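Local coordinates for protein GMP reductase (Trypanosoma brucei brucei, PDB 6JIG) that probably catalyses the NADPH-dependent reductive deamination of GMP to IMP, and is regulated allosterically, with changes of oligomeric state, through its CBS domain, at residues V33-R38 against G450-M455; V43-P48 against A368-L373; L75-S80 against K239-R244; E83-L88 against V249-D254. The protein carries 1 engineered substitution. All blocks are in the same frame, centred on the assembly; numbering follows the deposited sequence.

Contact 1: V33-R38 against G450-M455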
loop_
_atom_site.group_PDB
_atom_site.type_symbol
_atom_site.label_atom_id
_atom_site.label_comp_id
_atom_site.label_asym_id
_atom_site.label_seq_id
_atom_site.Cartn_x
_atom_site.Cartn_y
_atom_site.Cartn_z
ATOM N N VAL A 33 -29.571 32.799 16.167
ATOM C CA VAL A 33 -28.401 32.389 16.937
ATOM C C VAL A 33 -27.321 33.460 16.777
ATOM O O VAL A 33 -26.767 33.634 15.692
ATOM C CB VAL A 33 -27.898 31.013 16.479
ATOM C CG1 VAL A 33 -26.792 30.521 17.366
ATOM C CG2 VAL A 33 -29.050 29.994 16.448
ATOM N N ASN A 34 -27.012 34.167 17.860
ATOM C CA ASN A 34 -26.066 35.278 17.858
ATOM C C ASN A 34 -24.702 34.778 18.320
ATOM O O ASN A 34 -24.609 34.166 19.384
ATOM C CB ASN A 34 -26.563 36.371 18.803
ATOM C CG ASN A 34 -25.702 37.592 18.790
ATOM O OD1 ASN A 34 -24.625 37.611 19.380
ATOM N ND2 ASN A 34 -26.189 38.646 18.149
ATOM N N THR A 35 -23.650 35.052 17.542
ATOM C CA THR A 35 -22.317 34.559 17.887
ATOM C C THR A 35 -21.388 35.636 18.417
ATOM O O THR A 35 -20.183 35.389 18.519
ATOM C CB THR A 35 -21.647 33.879 16.688
ATOM O OG1 THR A 35 -21.524 34.812 15.605
ATOM C CG2 THR A 35 -22.433 32.641 16.244
ATOM N N THR A 36 -21.898 36.821 18.770
ATOM C CA THR A 36 -21.005 37.880 19.230
ATOM C C THR A 36 -20.358 37.516 20.570
ATOM O O THR A 36 -20.963 36.859 21.422
ATOM C CB THR A 36 -21.751 39.218 19.337
ATOM O OG1 THR A 36 -22.713 39.141 20.388
ATOM C CG2 THR A 36 -22.466 39.527 18.043
ATOM N N THR A 37 -19.108 37.929 20.749
ATOM C CA THR A 37 -18.315 37.447 21.872
ATOM C C THR A 37 -17.267 38.497 22.209
ATOM O O THR A 37 -17.196 39.554 21.576
ATOM C CB THR A 37 -17.672 36.088 21.547
ATOM O OG1 THR A 37 -17.174 35.497 22.753
ATOM C CG2 THR A 37 -16.508 36.263 20.575
ATOM N N ARG A 38 -16.447 38.201 23.216
ATOM C CA ARG A 38 -15.348 39.065 23.622
ATOM C C ARG A 38 -14.021 38.376 23.346
ATOM O O ARG A 38 -13.822 37.210 23.719
ATOM C CB ARG A 38 -15.448 39.431 25.102
ATOM C CG ARG A 38 -16.783 40.064 25.478
ATOM C CD ARG A 38 -16.696 40.838 26.780
ATOM N NE ARG A 38 -16.175 42.179 26.548
ATOM C CZ ARG A 38 -16.926 43.268 26.390
ATOM N NH1 ARG A 38 -18.253 43.195 26.449
ATOM N NH2 ARG A 38 -16.339 44.438 26.171
ATOM N N GLY A 450 -21.375 25.812 11.381
ATOM C CA GLY A 450 -21.303 24.627 12.222
ATOM C C GLY A 450 -21.464 24.962 13.691
ATOM O O GLY A 450 -22.226 24.312 14.407
ATOM N N LEU A 451 -20.753 25.996 14.159
ATOM C CA LEU A 451 -20.945 26.459 15.534
ATOM C C LEU A 451 -22.411 26.774 15.822
ATOM O O LEU A 451 -22.935 26.423 16.882
ATOM C CB LEU A 451 -20.083 27.693 15.814
ATOM C CG LEU A 451 -20.388 28.401 17.136
ATOM C CD1 LEU A 451 -20.105 27.497 18.338
ATOM C CD2 LEU A 451 -19.573 29.673 17.259
ATOM N N ARG A 452 -23.077 27.491 14.913
ATOM C CA ARG A 452 -24.484 27.803 15.141
ATOM C C ARG A 452 -25.320 26.537 15.274
ATOM O O ARG A 452 -26.276 26.494 16.056
ATOM C CB ARG A 452 -25.033 28.676 14.011
ATOM C CG ARG A 452 -24.567 30.111 14.075
ATOM C CD ARG A 452 -25.067 30.878 12.855
ATOM N NE ARG A 452 -24.543 32.232 12.874
ATOM C CZ ARG A 452 -25.260 33.300 13.197
ATOM N NH1 ARG A 452 -26.546 33.166 13.500
ATOM N NH2 ARG A 452 -24.696 34.504 13.203
ATOM N N SER A 453 -24.978 25.495 14.514
ATOM C CA SER A 453 -25.672 24.222 14.662
ATOM C C SER A 453 -25.452 23.640 16.056
ATOM O O SER A 453 -26.397 23.186 16.706
ATOM C CB SER A 453 -25.217 23.247 13.579
ATOM O OG SER A 453 -25.938 22.028 13.685
ATOM N N GLY A 454 -24.205 23.647 16.540
ATOM C CA GLY A 454 -23.958 23.168 17.892
ATOM C C GLY A 454 -24.684 23.986 18.944
ATOM O O GLY A 454 -25.192 23.444 19.924
ATOM N N MET A 455 -24.740 25.306 18.759
ATOM C CA MET A 455 -25.476 26.130 19.712
ATOM C C MET A 455 -26.949 25.747 19.735
ATOM O O MET A 455 -27.575 25.701 20.801
ATOM C CB MET A 455 -25.286 27.616 19.369
ATOM C CG MET A 455 -23.829 28.079 19.545
ATOM S SD MET A 455 -23.550 29.759 18.906
ATOM C CE MET A 455 -24.580 30.684 20.053
#

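Contact 2: V43-P48 against A368-L373. With 5GP (guanosine-5'-monophosphate), chain B.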
loop_
_atom_site.group_PDB
_atom_site.type_symbol
_atom_site.label_atom_id
_atom_site.label_comp_id
_atom_site.label_asym_id
_atom_site.label_seq_id
_atom_site.Cartn_x
_atom_site.Cartn_y
_atom_site.Cartn_z
ATOM N N VAL A 43 -12.649 44.247 24.038
ATOM C CA VAL A 43 -12.726 44.034 22.591
ATOM C C VAL A 43 -13.787 42.983 22.299
ATOM O O VAL A 43 -13.654 41.829 22.722
ATOM C CB VAL A 43 -11.378 43.608 21.990
ATOM C CG1 VAL A 43 -11.524 43.381 20.494
ATOM C CG2 VAL A 43 -10.308 44.668 22.269
ATOM N N LYS A 44 -14.821 43.372 21.557
ATOM C CA LYS A 44 -15.882 42.470 21.130
ATOM C C LYS A 44 -15.671 42.048 19.681
ATOM O O LYS A 44 -15.115 42.797 18.874
ATOM C CB LYS A 44 -17.257 43.137 21.267
ATOM C CG LYS A 44 -17.661 43.521 22.684
ATOM C CD LYS A 44 -19.118 44.014 22.718
ATOM N N LEU A 45 -16.134 40.840 19.350
ATOM C CA LEU A 45 -16.082 40.327 17.990
ATOM C C LEU A 45 -17.445 39.773 17.604
ATOM O O LEU A 45 -18.126 39.152 18.426
ATOM C CB LEU A 45 -15.035 39.200 17.830
ATOM C CG LEU A 45 -13.576 39.546 18.097
ATOM C CD1 LEU A 45 -12.696 38.277 18.005
ATOM C CD2 LEU A 45 -13.111 40.584 17.110
ATOM N N SER A 46 -17.805 39.938 16.326
ATOM C CA SER A 46 -19.071 39.398 15.839
ATOM C C SER A 46 -19.041 37.874 15.726
ATOM O O SER A 46 -20.090 37.231 15.858
ATOM C CB SER A 46 -19.432 40.007 14.490
ATOM O OG SER A 46 -19.764 41.381 14.648
ATOM N N ILE A 47 -17.884 37.282 15.416
ATOM C CA ILE A 47 -17.773 35.815 15.380
ATOM C C ILE A 47 -16.566 35.418 16.228
ATOM O O ILE A 47 -15.625 36.208 16.376
ATOM C CB ILE A 47 -17.647 35.256 13.948
ATOM C CG1 ILE A 47 -16.391 35.812 13.259
ATOM C CG2 ILE A 47 -18.917 35.487 13.139
ATOM C CD1 ILE A 47 -16.025 35.096 11.984
ATOM N N PRO A 48 -16.547 34.218 16.811
ATOM C CA PRO A 48 -15.503 33.905 17.794
ATOM C C PRO A 48 -14.247 33.264 17.214
ATOM O O PRO A 48 -13.673 32.394 17.868
ATOM C CB PRO A 48 -16.214 32.939 18.756
ATOM C CG PRO A 48 -17.296 32.307 17.940
ATOM C CD PRO A 48 -17.687 33.287 16.864
ATOM N N ALA A 368 -14.830 28.656 26.517
ATOM C CA ALA A 368 -14.011 29.617 25.772
ATOM C C ALA A 368 -14.874 30.709 25.155
ATOM O O ALA A 368 -15.993 30.457 24.714
ATOM C CB ALA A 368 -13.223 28.935 24.657
ATOM N N ASP A 369 -14.326 31.933 25.094
ATOM C CA ASP A 369 -15.014 33.010 24.382
ATOM C C ASP A 369 -14.671 33.063 22.905
ATOM O O ASP A 369 -15.520 33.467 22.095
ATOM C CB ASP A 369 -14.701 34.365 25.042
ATOM C CG ASP A 369 -15.087 34.367 26.495
ATOM O OD1 ASP A 369 -16.296 34.418 26.769
ATOM O OD2 ASP A 369 -14.199 34.186 27.354
ATOM N N THR A 370 -13.454 32.676 22.539
ATOM C CA THR A 370 -13.039 32.589 21.147
ATOM C C THR A 370 -12.203 31.328 20.964
ATOM O O THR A 370 -11.752 30.707 21.931
ATOM C CB THR A 370 -12.188 33.791 20.702
ATOM O OG1 THR A 370 -11.049 33.904 21.564
ATOM C CG2 THR A 370 -12.997 35.105 20.714
ATOM N N VAL A 371 -11.973 30.981 19.702
ATOM C CA VAL A 371 -11.020 29.931 19.337
ATOM C C VAL A 371 -9.958 30.542 18.434
ATOM O O VAL A 371 -10.226 31.481 17.676
ATOM C CB VAL A 371 -11.703 28.741 18.624
ATOM C CG1 VAL A 371 -12.705 28.041 19.561
ATOM C CG2 VAL A 371 -12.403 29.203 17.355
ATOM N N MET A 372 -8.741 30.009 18.523
ATOM C CA MET A 372 -7.656 30.397 17.635
ATOM C C MET A 372 -7.329 29.217 16.736
ATOM O O MET A 372 -7.136 28.101 17.228
ATOM C CB MET A 372 -6.415 30.831 18.414
ATOM C CG MET A 372 -5.242 31.137 17.497
ATOM S SD MET A 372 -3.824 31.844 18.340
ATOM C CE MET A 372 -4.219 33.602 18.231
ATOM N N LEU A 373 -7.256 29.464 15.431
ATOM C CA LEU A 373 -7.086 28.414 14.436
ATOM C C LEU A 373 -5.810 28.632 13.644
ATOM O O LEU A 373 -5.581 29.729 13.120
ATOM C CB LEU A 373 -8.260 28.378 13.465
ATOM C CG LEU A 373 -9.661 28.332 14.062
ATOM C CD1 LEU A 373 -10.667 28.309 12.926
ATOM C CD2 LEU A 373 -9.783 27.080 14.922
HETATM P P 5GP B . -3.702 24.359 15.201
HETATM O O1P 5GP B . -3.936 22.965 15.760
HETATM O O2P 5GP B . -2.812 24.377 13.974
HETATM O O3P 5GP B . -4.951 25.194 15.072
HETATM O "O5'" 5GP B . -2.908 25.055 16.398
HETATM C "C5'" 5GP B . -2.226 26.292 16.254
HETATM C "C4'" 5GP B . -1.578 26.701 17.561
HETATM O "O4'" 5GP B . -0.431 25.857 17.818
HETATM C "C3'" 5GP B . -0.992 28.106 17.615
HETATM O "O3'" 5GP B . -1.975 29.118 17.801
HETATM C "C2'" 5GP B . 0.040 28.004 18.751
HETATM O "O2'" 5GP B . -0.556 28.161 20.032
HETATM C "C1'" 5GP B . 0.485 26.542 18.651
HETATM N N9 5GP B . 1.823 26.399 18.067
HETATM C C8 5GP B . 2.261 26.885 16.896
HETATM N N7 5GP B . 3.553 26.492 16.738
HETATM C C5 5GP B . 3.888 25.742 17.816
HETATM C C6 5GP B . 5.039 25.072 18.207
HETATM O O6 5GP B . 6.042 25.093 17.464
HETATM N N1 5GP B . 5.054 24.411 19.375
HETATM C C2 5GP B . 3.978 24.380 20.176
HETATM N N2 5GP B . 4.021 23.702 21.345
HETATM N N3 5GP B . 2.833 25.011 19.820
HETATM C C4 5GP B . 2.787 25.690 18.649
#

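Contact 3: L75-S80 against K239-R244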
loop_
_atom_site.group_PDB
_atom_site.type_symbol
_atom_site.label_atom_id
_atom_site.label_comp_id
_atom_site.label_asym_id
_atom_site.label_seq_id
_atom_site.Cartn_x
_atom_site.Cartn_y
_atom_site.Cartn_z
ATOM N N LEU A 75 -1.217 39.228 14.159
ATOM C CA LEU A 75 0.002 39.273 13.353
ATOM C C LEU A 75 1.181 38.653 14.094
ATOM O O LEU A 75 1.473 39.017 15.239
ATOM C CB LEU A 75 0.333 40.721 12.991
ATOM C CG LEU A 75 -0.701 41.428 12.116
ATOM C CD1 LEU A 75 -0.353 42.923 11.970
ATOM C CD2 LEU A 75 -0.825 40.771 10.749
ATOM N N HIS A 76 1.886 37.737 13.427
ATOM C CA HIS A 76 2.976 37.028 14.073
ATOM C C HIS A 76 4.199 37.940 14.205
ATOM O O HIS A 76 4.318 38.967 13.520
ATOM C CB HIS A 76 3.322 35.761 13.288
ATOM C CG HIS A 76 4.059 36.026 12.016
ATOM N ND1 HIS A 76 5.434 36.128 11.965
ATOM C CD2 HIS A 76 3.620 36.202 10.749
ATOM C CE1 HIS A 76 5.808 36.372 10.720
ATOM N NE2 HIS A 76 4.726 36.425 9.963
ATOM N N ARG A 77 5.104 37.562 15.112
ATOM C CA ARG A 77 6.267 38.368 15.469
ATOM C C ARG A 77 7.578 37.795 14.945
ATOM O O ARG A 77 8.653 38.265 15.335
ATOM C CB ARG A 77 6.343 38.530 16.988
ATOM C CG ARG A 77 6.748 37.241 17.736
ATOM C CD ARG A 77 6.746 37.450 19.239
ATOM N NE ARG A 77 6.670 36.187 19.983
ATOM C CZ ARG A 77 7.701 35.634 20.610
ATOM N NH1 ARG A 77 8.889 36.227 20.579
ATOM N NH2 ARG A 77 7.548 34.493 21.273
ATOM N N PHE A 78 7.525 36.799 14.069
ATOM C CA PHE A 78 8.742 36.240 13.485
ATOM C C PHE A 78 9.135 37.052 12.253
ATOM O O PHE A 78 9.225 36.573 11.127
ATOM C CB PHE A 78 8.545 34.765 13.166
ATOM C CG PHE A 78 8.676 33.870 14.375
ATOM C CD1 PHE A 78 8.412 34.358 15.642
ATOM C CD2 PHE A 78 9.073 32.542 14.247
ATOM C CE1 PHE A 78 8.525 33.560 16.761
ATOM C CE2 PHE A 78 9.191 31.731 15.368
ATOM C CZ PHE A 78 8.918 32.244 16.628
ATOM N N CYS A 79 9.328 38.334 12.508
ATOM C CA CYS A 79 9.719 39.326 11.524
ATOM C C CYS A 79 10.381 40.462 12.285
ATOM O O CYS A 79 10.325 40.529 13.515
ATOM C CB CYS A 79 8.523 39.821 10.715
ATOM S SG CYS A 79 7.090 40.152 11.757
ATOM N N SER A 80 11.023 41.365 11.548
ATOM C CA SER A 80 11.547 42.558 12.192
ATOM C C SER A 80 10.387 43.395 12.725
ATOM O O SER A 80 9.250 43.283 12.259
ATOM C CB SER A 80 12.384 43.373 11.214
ATOM O OG SER A 80 11.553 44.098 10.332
ATOM N N LYS A 239 13.590 41.833 26.602
ATOM C CA LYS A 239 13.727 43.274 26.785
ATOM C C LYS A 239 13.315 44.023 25.524
ATOM O O LYS A 239 12.555 44.994 25.585
ATOM C CB LYS A 239 15.171 43.614 27.179
ATOM N N ASP A 240 13.776 43.556 24.363
ATOM C CA ASP A 240 13.465 44.223 23.107
ATOM C C ASP A 240 11.990 44.121 22.724
ATOM O O ASP A 240 11.516 44.933 21.921
ATOM C CB ASP A 240 14.326 43.640 21.990
ATOM C CG ASP A 240 14.185 44.405 20.687
ATOM O OD1 ASP A 240 14.277 45.657 20.711
ATOM O OD2 ASP A 240 13.983 43.756 19.637
ATOM N N ASP A 241 11.255 43.142 23.256
ATOM C CA ASP A 241 9.841 43.034 22.914
ATOM C C ASP A 241 9.044 44.240 23.396
ATOM O O ASP A 241 8.003 44.567 22.812
ATOM C CB ASP A 241 9.271 41.738 23.479
ATOM C CG ASP A 241 9.685 40.534 22.663
ATOM O OD1 ASP A 241 9.198 40.404 21.513
ATOM O OD2 ASP A 241 10.516 39.738 23.156
ATOM N N MET A 242 9.509 44.915 24.450
ATOM C CA MET A 242 8.833 46.134 24.881
ATOM C C MET A 242 8.904 47.202 23.795
ATOM O O MET A 242 7.914 47.894 23.525
ATOM C CB MET A 242 9.445 46.628 26.190
ATOM C CG MET A 242 8.671 47.735 26.859
ATOM S SD MET A 242 7.009 47.238 27.363
ATOM C CE MET A 242 6.229 48.829 27.449
ATOM N N ASN A 243 10.065 47.333 23.142
ATOM C CA ASN A 243 10.185 48.254 22.016
ATOM C C ASN A 243 9.254 47.857 20.874
ATOM O O ASN A 243 8.582 48.712 20.285
ATOM C CB ASN A 243 11.632 48.301 21.534
ATOM C CG ASN A 243 11.905 49.495 20.653
ATOM O OD1 ASN A 243 12.079 49.361 19.436
ATOM N ND2 ASN A 243 11.927 50.687 21.258
ATOM N N ARG A 244 9.206 46.561 20.546
ATOM C CA ARG A 244 8.259 46.077 19.545
ATOM C C ARG A 244 6.827 46.439 19.924
ATOM O O ARG A 244 6.055 46.928 19.093
ATOM C CB ARG A 244 8.418 44.563 19.380
ATOM C CG ARG A 244 7.536 43.938 18.309
ATOM C CD ARG A 244 7.709 42.423 18.293
ATOM N NE ARG A 244 9.045 42.041 17.849
ATOM C CZ ARG A 244 9.350 41.732 16.594
ATOM N NH1 ARG A 244 8.404 41.758 15.663
ATOM N NH2 ARG A 244 10.589 41.380 16.265
#

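Contact 4: E83-L88 against V249-D254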
loop_
_atom_site.group_PDB
_atom_site.type_symbol
_atom_site.label_atom_id
_atom_site.label_comp_id
_atom_site.label_asym_id
_atom_site.label_seq_id
_atom_site.Cartn_x
_atom_site.Cartn_y
_atom_site.Cartn_z
ATOM N N GLU A 83 8.998 45.230 9.980
ATOM C CA GLU A 83 8.133 44.400 9.149
ATOM C C GLU A 83 6.774 44.188 9.803
ATOM O O GLU A 83 5.739 44.270 9.133
ATOM C CB GLU A 83 8.798 43.048 8.876
ATOM C CG GLU A 83 9.694 43.017 7.645
ATOM C CD GLU A 83 10.443 41.704 7.487
ATOM O OE1 GLU A 83 10.757 41.049 8.513
ATOM O OE2 GLU A 83 10.713 41.326 6.327
ATOM N N GLN A 84 6.756 43.889 11.105
ATOM C CA GLN A 84 5.475 43.652 11.767
ATOM C C GLN A 84 4.607 44.907 11.724
ATOM O O GLN A 84 3.404 44.838 11.434
ATOM C CB GLN A 84 5.698 43.191 13.209
ATOM C CG GLN A 84 4.512 42.407 13.779
ATOM C CD GLN A 84 4.730 41.938 15.200
ATOM O OE1 GLN A 84 5.708 42.306 15.836
ATOM N NE2 GLN A 84 3.803 41.104 15.709
ATOM N N CYS A 85 5.212 46.069 11.971
ATOM C CA CYS A 85 4.467 47.325 11.924
ATOM C C CYS A 85 3.954 47.629 10.531
ATOM O O CYS A 85 2.849 48.163 10.373
ATOM C CB CYS A 85 5.356 48.461 12.408
ATOM S SG CYS A 85 5.618 48.309 14.156
ATOM N N ALA A 86 4.744 47.297 9.511
ATOM C CA ALA A 86 4.324 47.524 8.132
ATOM C C ALA A 86 3.099 46.684 7.775
ATOM O O ALA A 86 2.172 47.158 7.101
ATOM C CB ALA A 86 5.484 47.214 7.186
ATOM N N MET A 87 3.082 45.415 8.197
ATOM C CA MET A 87 1.887 44.608 7.969
ATOM C C MET A 87 0.682 45.234 8.649
ATOM O O MET A 87 -0.414 45.276 8.080
ATOM C CB MET A 87 2.094 43.185 8.492
ATOM C CG MET A 87 3.139 42.408 7.756
ATOM S SD MET A 87 3.027 40.679 8.253
ATOM C CE MET A 87 3.323 40.830 9.998
ATOM N N LEU A 88 0.874 45.722 9.873
ATOM C CA LEU A 88 -0.218 46.329 10.621
ATOM C C LEU A 88 -0.762 47.556 9.899
ATOM O O LEU A 88 -1.979 47.706 9.732
ATOM C CB LEU A 88 0.266 46.680 12.028
ATOM C CG LEU A 88 -0.854 46.689 13.067
ATOM C CD1 LEU A 88 -0.322 46.244 14.397
ATOM C CD2 LEU A 88 -1.465 48.092 13.172
ATOM N N VAL A 249 1.746 49.384 18.924
ATOM C CA VAL A 249 0.621 50.205 19.358
ATOM C C VAL A 249 0.582 51.510 18.571
ATOM O O VAL A 249 -0.485 51.951 18.126
ATOM C CB VAL A 249 0.687 50.443 20.879
ATOM C CG1 VAL A 249 -0.389 51.426 21.322
ATOM C CG2 VAL A 249 0.488 49.116 21.621
ATOM N N GLU A 250 1.753 52.118 18.342
ATOM C CA GLU A 250 1.823 53.323 17.511
ATOM C C GLU A 250 1.326 53.062 16.099
ATOM O O GLU A 250 0.730 53.949 15.474
ATOM C CB GLU A 250 3.256 53.845 17.465
ATOM C CG GLU A 250 3.659 54.587 18.713
ATOM C CD GLU A 250 5.149 54.843 18.785
ATOM O OE1 GLU A 250 5.870 54.529 17.802
ATOM O OE2 GLU A 250 5.592 55.362 19.835
ATOM N N ALA A 251 1.559 51.856 15.577
ATOM C CA ALA A 251 1.109 51.523 14.235
ATOM C C ALA A 251 -0.383 51.236 14.173
ATOM O O ALA A 251 -0.943 51.205 13.072
ATOM C CB ALA A 251 1.893 50.325 13.692
ATOM N N GLY A 252 -1.039 51.030 15.313
ATOM C CA GLY A 252 -2.481 50.890 15.305
ATOM C C GLY A 252 -3.004 49.592 15.901
ATOM O O GLY A 252 -4.213 49.344 15.843
ATOM N N ALA A 253 -2.116 48.760 16.462
ATOM C CA ALA A 253 -2.537 47.499 17.079
ATOM C C ALA A 253 -3.696 47.738 18.035
ATOM O O ALA A 253 -3.633 48.615 18.900
ATOM C CB ALA A 253 -1.367 46.859 17.836
ATOM N N ASP A 254 -4.756 46.960 17.874
ATOM C CA ASP A 254 -5.921 47.088 18.732
ATOM C C ASP A 254 -5.816 46.260 20.004
ATOM O O ASP A 254 -6.469 46.590 21.002
ATOM C CB ASP A 254 -7.171 46.695 17.948
ATOM C CG ASP A 254 -7.412 47.615 16.774
ATOM O OD1 ASP A 254 -7.735 48.794 17.042
ATOM O OD2 ASP A 254 -7.251 47.189 15.598
#

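Contact 1: V33-R38 against G450-M455
Val33 and Met455 meet through methyl groups: CG1 of Val33 lies 3.5 Å from CE of Met455, tighter than usual van der Waals packing, and the two side chains cross obliquely. Bending of the methionine at its last torsion (chi3 66°) turns CE towards the 33-38 backbone, where it also comes 3.5 Å from Asn34 O. Beside this pair the methyl of Thr35 is directed at the helix. CG2 sits 4.0 Å from Arg452 CG, 4.1 Å from Met455 SD and 4.2 Å from Leu451 CD2, touching three residues of one helical face. Thr35 and Arg452 run at about a right angle, and the methyl lies over one face of the guanidinium group, which the arginine carries at the end of an extended chain. In the TIM-barrel fold this joins the loop leading into strand 37-40, part of a two-stranded antiparallel sheet, to helix 440-457. With chi1 of Thr35 at 60°, OG1 stands between the backbone N and the carbonyl carbon and is hydrogen-bonded to Ser46 O, while the methyl faces the helix. The loop is also shaped by an Asx turn, in which Asn34 OD1 accepts from Thr36 N at 2.9 Å and from Thr36 OG1 at 2.6 Å. Ser453 turns away from the loop, and its OG is hydrogen-bonded to Glu428 of a second subunit.

Contact 2: V43-P48 against A368-L373
This is a backbone contact at the seam of the (beta/alpha)8 barrel, where the chain entering strand 49-51 meets the beginning of strand 370-373, the two strands whose parallel pairing closes the eight-stranded sheet. The evidence is one nearly straight hydrogen bond: Val371 N donates to Pro48 O at 2.9 Å, with 168° at the hydrogen. The same carbonyl oxygen receives a CA-H...O contact from Thr370, CA to O 3.3 Å, and lies 3.5 Å from Val371 CG2, so polar and apolar groups close round it. The proline ring rests against the strand entrance, with CB 3.5 Å from Asp369 O. The methyl CG2 of Thr370 is 4.2 Å from Leu45 CD1, the two side chains meeting at about a right angle. Further along strand 370-373, Met372 turns away from residues 43-48, and its SD approaches O3' of the bound GMP at 3.3 Å. Since proline has no N-H to offer, the pairing at Pro48 rests on its carbonyl. The straight bond satisfies that buried oxygen and ties the start of strand 370-373 to the chain entering strand 49-51.

Contact 3: L75-S80 against K239-R244
Near the nucleotide sites of the TIM barrel, Arg244 of helix 239-251 grips Cys79 in the loop that follows strand 72-75. The side chain of Arg77 in this loop is about 4 Å from that of Ile260, predicted to bind NAD(+), and about 6 Å from that of Met401, which binds GMP. The grip is end-on: Arg244 NH2 donates to Cys79 O at 2.9 Å and NH1 to the same oxygen at 3.1 Å. Cys79 O lies only 7° out of the guanidinium plane, and NH2 comes in nearly straight to the carbonyl while NH1 stands above the carbonyl plane. A bend at chi3 (-67°) turns the guanidinium into this position. Arg77 O lies over one guanidinium face, 3.5 Å from Arg244 NH1, and Arg77 CB touches NH1 at 4.1 Å. Arg244 NH1 is also hydrogen-bonded to Gln84 OE1. Arg77 NH1 and Asp241 OD1, 4.3 Å apart, approach as charges alone; Asp241 OD2 is hydrogen-bonded to Lys238 N. Within the loop, Phe78 N bonds to His76 ND1 at 3.0 Å; separately, Phe78 centres an inverse gamma turn with a weak bond from Cys79 N to Arg77 O. Ser80 OG caps the next helix at Glu83 N. Two N-H groups converging on one carbonyl restrict rotation of the guanidinium, and the positive charge would be expected to polarise the Cys79 peptide.

Contact 4: E83-L88 against V249-D254
Helices 81-93 and 239-251 of the TIM barrel pack side by side here, the second ending in a Schellman motif at Gly252. Their nearest CA atoms, Cys85 CA and Ala251 CA, are 5.9 Å apart, a closeness consistent with the small alanine side chain there. Ala251 CB points at the first helix and settles into the shallow hollow between Cys85 and Leu88, 4.1 Å from Cys85 CB and equally 4.1 Å from Leu88 CD2. Leu88 is the larger projection and fills the hollow at the turn of the chain, where its two methyls divide the work. CD1 presses on the Ala253 methyl, CD1 to CB 3.6 Å. CD2 enters among backbone atoms of the turn. Leu88 leaves its helix with CG anti to the backbone N (chi1 -153°), and its chi2 of 147° lies away from a staggered value. The positive phi of Gly252, 123°, belongs to the Schellman turn, and Leu88 CD2 packs directly on the backbone of this glycine. Leu248 also touches Leu88, and beyond the turn Asp254 forms a salt bridge with Lys92 of the first helix. Leu88 CD2 lies 3.2 Å from Ala251 O, 3.4 Å from Ala253 N and 3.5 Å from Gly252 C.

In the fold
All four contacts belong to the TIM-barrel domain and form two pairs, the centres within each pair 10 Å apart. Contacts 1 and 2 share the small antiparallel sheet of strands 37-40 and 43-45, and Thr37 OG1 is hydrogen-bonded to Asp369 O between them. Contacts 3 and 4 both use helix 239-251, and Gln84 links them, its OE1 bonding to Arg244 and its NE2, weakly, to Leu75 O. The centres of contacts 1 and 3 lie 33 Å apart, on opposite sides of the chain's centre. Along the chain contact 2 is nested inside contact 1, and contacts 3 and 4, whose segments alternate, lie inside contact 2, bringing together barrel parts separated in sequence by the inserted CBS region.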